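Local structure of class B carbapenemase GOB-18 (Elizabethkingia meningoseptica, 5K0W) at residues P28-W31 against N32-Y35; Y222-T225 against F226-K230. The protein is a subclass B3 metallo-beta-lactamase that binds two zinc ions and hydrolyses beta-lactam antibiotics, carbapenems among them. All coordinates share one frame; numbering follows the deposited sequence.

Contact 1 of 2, residues P28-W31 against N32-Y35; sequences PKEW and NQAY
Asn32 N donates a weak hydrogen bond to Lys29 O (3.4 Å), one residue on from the bond of Trp31 N to Pro28 O (3.2 Å). Two successive i to i+3 bonds, with helical backbone angles at residues 29 to 31, make a short turn that ends as Gln33 becomes extended.

Among the side chains, Lys29 and Gln33 approach four residues apart. Lys29 CG lies anti to the backbone N (chi1 176°), and bends further along the chain bring CE to 3.1 Å from Gln33 OE1. Lys29 NZ is 3.4 Å from Gln33 OE1, at an angle too poor for a hydrogen bond. Glu30 runs alongside Gln33, its CG 3.8 Å from OE1 and its carboxylate plane turned 60° from the amide.

At the start of the turn, Pro28 CD sits 3.5 Å above the Trp31 ring, over its centre. The Trp31 side chain, about 5 Å from a bound zinc ion, also meets the ring of the zinc ligand His241.

Around the turn, Trp31 O is hydrogen-bonded to Thr49 OG1 and Asn32 OD1 to Thr70 OG1. Through Trp31, beside zinc ligands Asp102 and His241, the turn borders the dizinc site, in the loop leading into strand 38-41.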
loop_
_atom_site.group_PDB
_atom_site.type_symbol
_atom_site.label_atom_id
_atom_site.label_comp_id
_atom_site.label_asym_id
_atom_site.label_seq_id
_atom_site.Cartn_x
_atom_site.Cartn_y
_atom_site.Cartn_z
ATOM N N PRO A 28 7.744 -4.333 -14.763
ATOM C CA PRO A 28 6.889 -5.446 -15.229
ATOM C C PRO A 28 5.635 -4.952 -15.917
ATOM O O PRO A 28 5.094 -3.917 -15.528
ATOM C CB PRO A 28 6.544 -6.216 -13.954
ATOM C CG PRO A 28 7.464 -5.689 -12.914
ATOM C CD PRO A 28 7.821 -4.299 -13.291
ATOM N N LYS A 29 5.198 -5.681 -16.957
ATOM C CA LYS A 29 4.035 -5.386 -17.794
ATOM C C LYS A 29 2.770 -5.162 -16.973
ATOM O O LYS A 29 2.052 -4.188 -17.212
ATOM C CB LYS A 29 3.843 -6.518 -18.827
ATOM C CG LYS A 29 2.605 -6.411 -19.731
ATOM C CD LYS A 29 2.020 -7.778 -20.120
ATOM C CE LYS A 29 1.367 -8.503 -18.963
ATOM N NZ LYS A 29 0.535 -9.647 -19.417
ATOM N N GLU A 30 2.515 -6.058 -15.999
ATOM C CA GLU A 30 1.334 -6.068 -15.122
ATOM C C GLU A 30 1.164 -4.802 -14.256
ATOM O O GLU A 30 0.063 -4.543 -13.777
ATOM C CB GLU A 30 1.325 -7.330 -14.232
ATOM C CG GLU A 30 1.271 -8.644 -14.994
ATOM C CD GLU A 30 0.913 -9.876 -14.180
ATOM O OE1 GLU A 30 1.309 -9.953 -12.992
ATOM O OE2 GLU A 30 0.267 -10.787 -14.747
ATOM N N TRP A 31 2.237 -4.026 -14.065
ATOM C CA TRP A 31 2.211 -2.822 -13.239
ATOM C C TRP A 31 1.427 -1.671 -13.834
ATOM O O TRP A 31 0.747 -0.949 -13.094
ATOM C CB TRP A 31 3.637 -2.377 -12.896
ATOM C CG TRP A 31 4.288 -3.197 -11.816
ATOM C CD1 TRP A 31 3.922 -4.443 -11.381
ATOM C CD2 TRP A 31 5.450 -2.837 -11.067
ATOM N NE1 TRP A 31 4.778 -4.871 -10.399
ATOM C CE2 TRP A 31 5.737 -3.914 -10.197
ATOM C CE3 TRP A 31 6.304 -1.719 -11.076
ATOM C CZ2 TRP A 31 6.821 -3.888 -9.313
ATOM C CZ3 TRP A 31 7.384 -1.700 -10.208
ATOM C CH2 TRP A 31 7.621 -2.763 -9.323
ATOM N N ASN A 32 1.539 -1.486 -15.166
ATOM C CA ASN A 32 0.867 -0.412 -15.912
ATOM C C ASN A 32 -0.316 -0.944 -16.712
ATOM O O ASN A 32 -0.983 -0.185 -17.402
ATOM C CB ASN A 32 1.869 0.320 -16.815
ATOM C CG ASN A 32 3.168 0.648 -16.124
ATOM O OD1 ASN A 32 3.188 1.249 -15.041
ATOM N ND2 ASN A 32 4.276 0.234 -16.723
ATOM N N GLN A 33 -0.583 -2.242 -16.598
ATOM C CA GLN A 33 -1.672 -2.937 -17.276
ATOM C C GLN A 33 -2.991 -2.638 -16.566
ATOM O O GLN A 33 -3.060 -2.741 -15.336
ATOM C CB GLN A 33 -1.377 -4.449 -17.284
ATOM C CG GLN A 33 -2.158 -5.251 -18.304
ATOM C CD GLN A 33 -2.236 -6.704 -17.910
ATOM O OE1 GLN A 33 -1.230 -7.361 -17.611
ATOM N NE2 GLN A 33 -3.437 -7.240 -17.921
ATOM N N ALA A 34 -4.035 -2.275 -17.333
ATOM C CA ALA A 34 -5.351 -1.934 -16.788
ATOM C C ALA A 34 -6.076 -3.131 -16.190
ATOM O O ALA A 34 -5.929 -4.259 -16.665
ATOM C CB ALA A 34 -6.217 -1.295 -17.859
ATOM N N TYR A 35 -6.863 -2.871 -15.150
ATOM C CA TYR A 35 -7.694 -3.855 -14.477
ATOM C C TYR A 35 -9.013 -3.185 -14.131
ATOM O O TYR A 35 -9.027 -2.064 -13.618
ATOM C CB TYR A 35 -7.012 -4.410 -13.219
ATOM C CG TYR A 35 -7.728 -5.601 -12.620
ATOM C CD1 TYR A 35 -7.507 -6.886 -13.102
ATOM C CD2 TYR A 35 -8.614 -5.446 -11.567
ATOM C CE1 TYR A 35 -8.175 -7.985 -12.571
ATOM C CE2 TYR A 35 -9.287 -6.538 -11.026
ATOM C CZ TYR A 35 -9.060 -7.807 -11.531
ATOM O OH TYR A 35 -9.701 -8.902 -11.007
#

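Contact 2 of 2, residues Y222-T225 against F226-K230; sequences YAYT and FGVMK
Thr225 and Met229 lie side by side and point the same way, one helical turn apart, with Thr225 CG2 3.7 Å from Met229 SD. The methyl is anti to the backbone N, while OG1 stands beside that N and is hydrogen-bonded to Asp221 O, one turn back, and to Pro173 O on a neighbouring loop. A buried hydroxyl thus ties the helix to the segment next to the zinc ligand His175.

Tyr224 and Val228 meet obliquely on a more exposed side. Val228 CB stands 4.2 Å above one face of the phenol ring, offset toward its rim, and CG1 comes within 3.6 Å of Tyr224 CE1. With chi1 at 67°, this methyl is placed between the backbone N and the carbonyl carbon, which also brings it close to Thr225 O.

Phe226 is turned back along the helix toward Tyr222: its CE2 lies 4.2 Å from Tyr222 CB. Beneath these pairs run i to i+4 backbone bonds, among them Phe226 N to Tyr222 O (2.9 Å) and Val228 N to Tyr224 O (3.0 Å, N-H...O angle 166°).

Phe226 and Met229 pack on helix 265-284, the former ring against Tyr279, and Tyr222 OH is hydrogen-bonded to Ser202 O. Helix 218-230 is the crossover of a beta-alpha-beta unit, between parallel strands 192-198 and 236-239.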
loop_
_atom_site.group_PDB
_atom_site.type_symbol
_atom_site.label_atom_id
_atom_site.label_comp_id
_atom_site.label_asym_id
_atom_site.label_seq_id
_atom_site.Cartn_x
_atom_site.Cartn_y
_atom_site.Cartn_z
ATOM N N TYR A 222 12.009 -5.678 10.777
ATOM C CA TYR A 222 11.412 -6.896 10.200
ATOM C C TYR A 222 11.026 -7.903 11.318
ATOM O O TYR A 222 9.945 -8.520 11.268
ATOM C CB TYR A 222 12.436 -7.609 9.270
ATOM C CG TYR A 222 12.472 -7.132 7.831
ATOM C CD1 TYR A 222 11.371 -7.293 6.991
ATOM C CD2 TYR A 222 13.620 -6.558 7.295
ATOM C CE1 TYR A 222 11.395 -6.839 5.676
ATOM C CE2 TYR A 222 13.652 -6.098 5.979
ATOM C CZ TYR A 222 12.549 -6.271 5.164
ATOM O OH TYR A 222 12.589 -5.843 3.863
ATOM N N ALA A 223 11.943 -8.081 12.308
ATOM C CA ALA A 223 11.729 -8.998 13.425
ATOM C C ALA A 223 10.469 -8.613 14.217
ATOM O O ALA A 223 9.647 -9.486 14.512
ATOM C CB ALA A 223 12.957 -9.056 14.318
ATOM N N TYR A 224 10.283 -7.305 14.482
ATOM C CA TYR A 224 9.108 -6.790 15.165
ATOM C C TYR A 224 7.886 -7.095 14.273
ATOM O O TYR A 224 6.959 -7.774 14.724
ATOM C CB TYR A 224 9.276 -5.281 15.396
ATOM C CG TYR A 224 7.993 -4.529 15.697
ATOM C CD1 TYR A 224 7.238 -3.953 14.671
ATOM C CD2 TYR A 224 7.567 -4.337 17.009
ATOM C CE1 TYR A 224 6.061 -3.254 14.945
ATOM C CE2 TYR A 224 6.404 -3.626 17.296
ATOM C CZ TYR A 224 5.651 -3.086 16.262
ATOM O OH TYR A 224 4.507 -2.379 16.562
ATOM N N THR A 225 7.937 -6.624 12.987
ATOM C CA THR A 225 6.938 -6.775 11.929
ATOM C C THR A 225 6.372 -8.178 11.841
ATOM O O THR A 225 5.151 -8.309 11.788
ATOM C CB THR A 225 7.462 -6.218 10.607
ATOM O OG1 THR A 225 7.752 -4.855 10.819
ATOM C CG2 THR A 225 6.433 -6.295 9.474
ATOM N N PHE A 226 7.234 -9.220 11.863
ATOM C CA PHE A 226 6.765 -10.610 11.819
ATOM C C PHE A 226 5.985 -10.970 13.080
ATOM O O PHE A 226 4.921 -11.596 12.986
ATOM C CB PHE A 226 7.902 -11.607 11.524
ATOM C CG PHE A 226 8.431 -11.560 10.097
ATOM C CD1 PHE A 226 7.652 -11.996 9.030
ATOM C CD2 PHE A 226 9.731 -11.153 9.832
ATOM C CE1 PHE A 226 8.153 -11.978 7.721
ATOM C CE2 PHE A 226 10.215 -11.120 8.527
ATOM C CZ PHE A 226 9.426 -11.534 7.482
ATOM N N GLY A 227 6.462 -10.491 14.227
ATOM C CA GLY A 227 5.795 -10.724 15.502
ATOM C C GLY A 227 4.387 -10.158 15.530
ATOM O O GLY A 227 3.423 -10.888 15.748
ATOM N N VAL A 228 4.262 -8.861 15.271
ATOM C CA VAL A 228 3.005 -8.107 15.290
ATOM C C VAL A 228 1.989 -8.567 14.199
ATOM O O VAL A 228 0.788 -8.645 14.469
ATOM C CB VAL A 228 3.318 -6.574 15.317
ATOM C CG1 VAL A 228 3.970 -6.092 14.025
ATOM C CG2 VAL A 228 2.087 -5.739 15.657
ATOM N N MET A 229 2.487 -8.941 13.003
ATOM C CA MET A 229 1.635 -9.393 11.898
ATOM C C MET A 229 0.970 -10.774 12.109
ATOM O O MET A 229 -0.122 -11.003 11.586
ATOM C CB MET A 229 2.347 -9.274 10.540
ATOM C CG MET A 229 2.326 -7.870 9.969
ATOM S SD MET A 229 3.181 -7.669 8.384
ATOM C CE MET A 229 1.827 -7.896 7.223
ATOM N N LYS A 230 1.614 -11.678 12.861
ATOM C CA LYS A 230 1.093 -13.024 13.176
ATOM C C LYS A 230 -0.054 -12.980 14.197
ATOM O O LYS A 230 -0.841 -13.926 14.266
ATOM C CB LYS A 230 2.220 -13.916 13.743
ATOM C CG LYS A 230 3.100 -14.591 12.685
ATOM C CD LYS A 230 4.427 -15.104 13.258
ATOM C CE LYS A 230 4.370 -16.482 13.889
ATOM N NZ LYS A 230 5.681 -16.883 14.476
#

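Following the chain from its N terminus, contact 1 comes first, in the loop ahead of strand 38-41, one of the two outermost strands of the seven-stranded sheet. Contact 2 follows nearly two hundred residues later, within helix 218-230 beside the five-stranded sheet. Each is formed by adjoining residues and closes no long loop, and the two stand in series, neither nesting nor crossing. The centres of contact 1 and contact 2 are about 30 Å apart, on opposite sides of the chain's centre, and their nearest atoms about 14 Å apart. Contact 1 borders the metal centre through Trp31 at the second zinc site; contact 2 comes near it through Tyr222, beside His175 of the first.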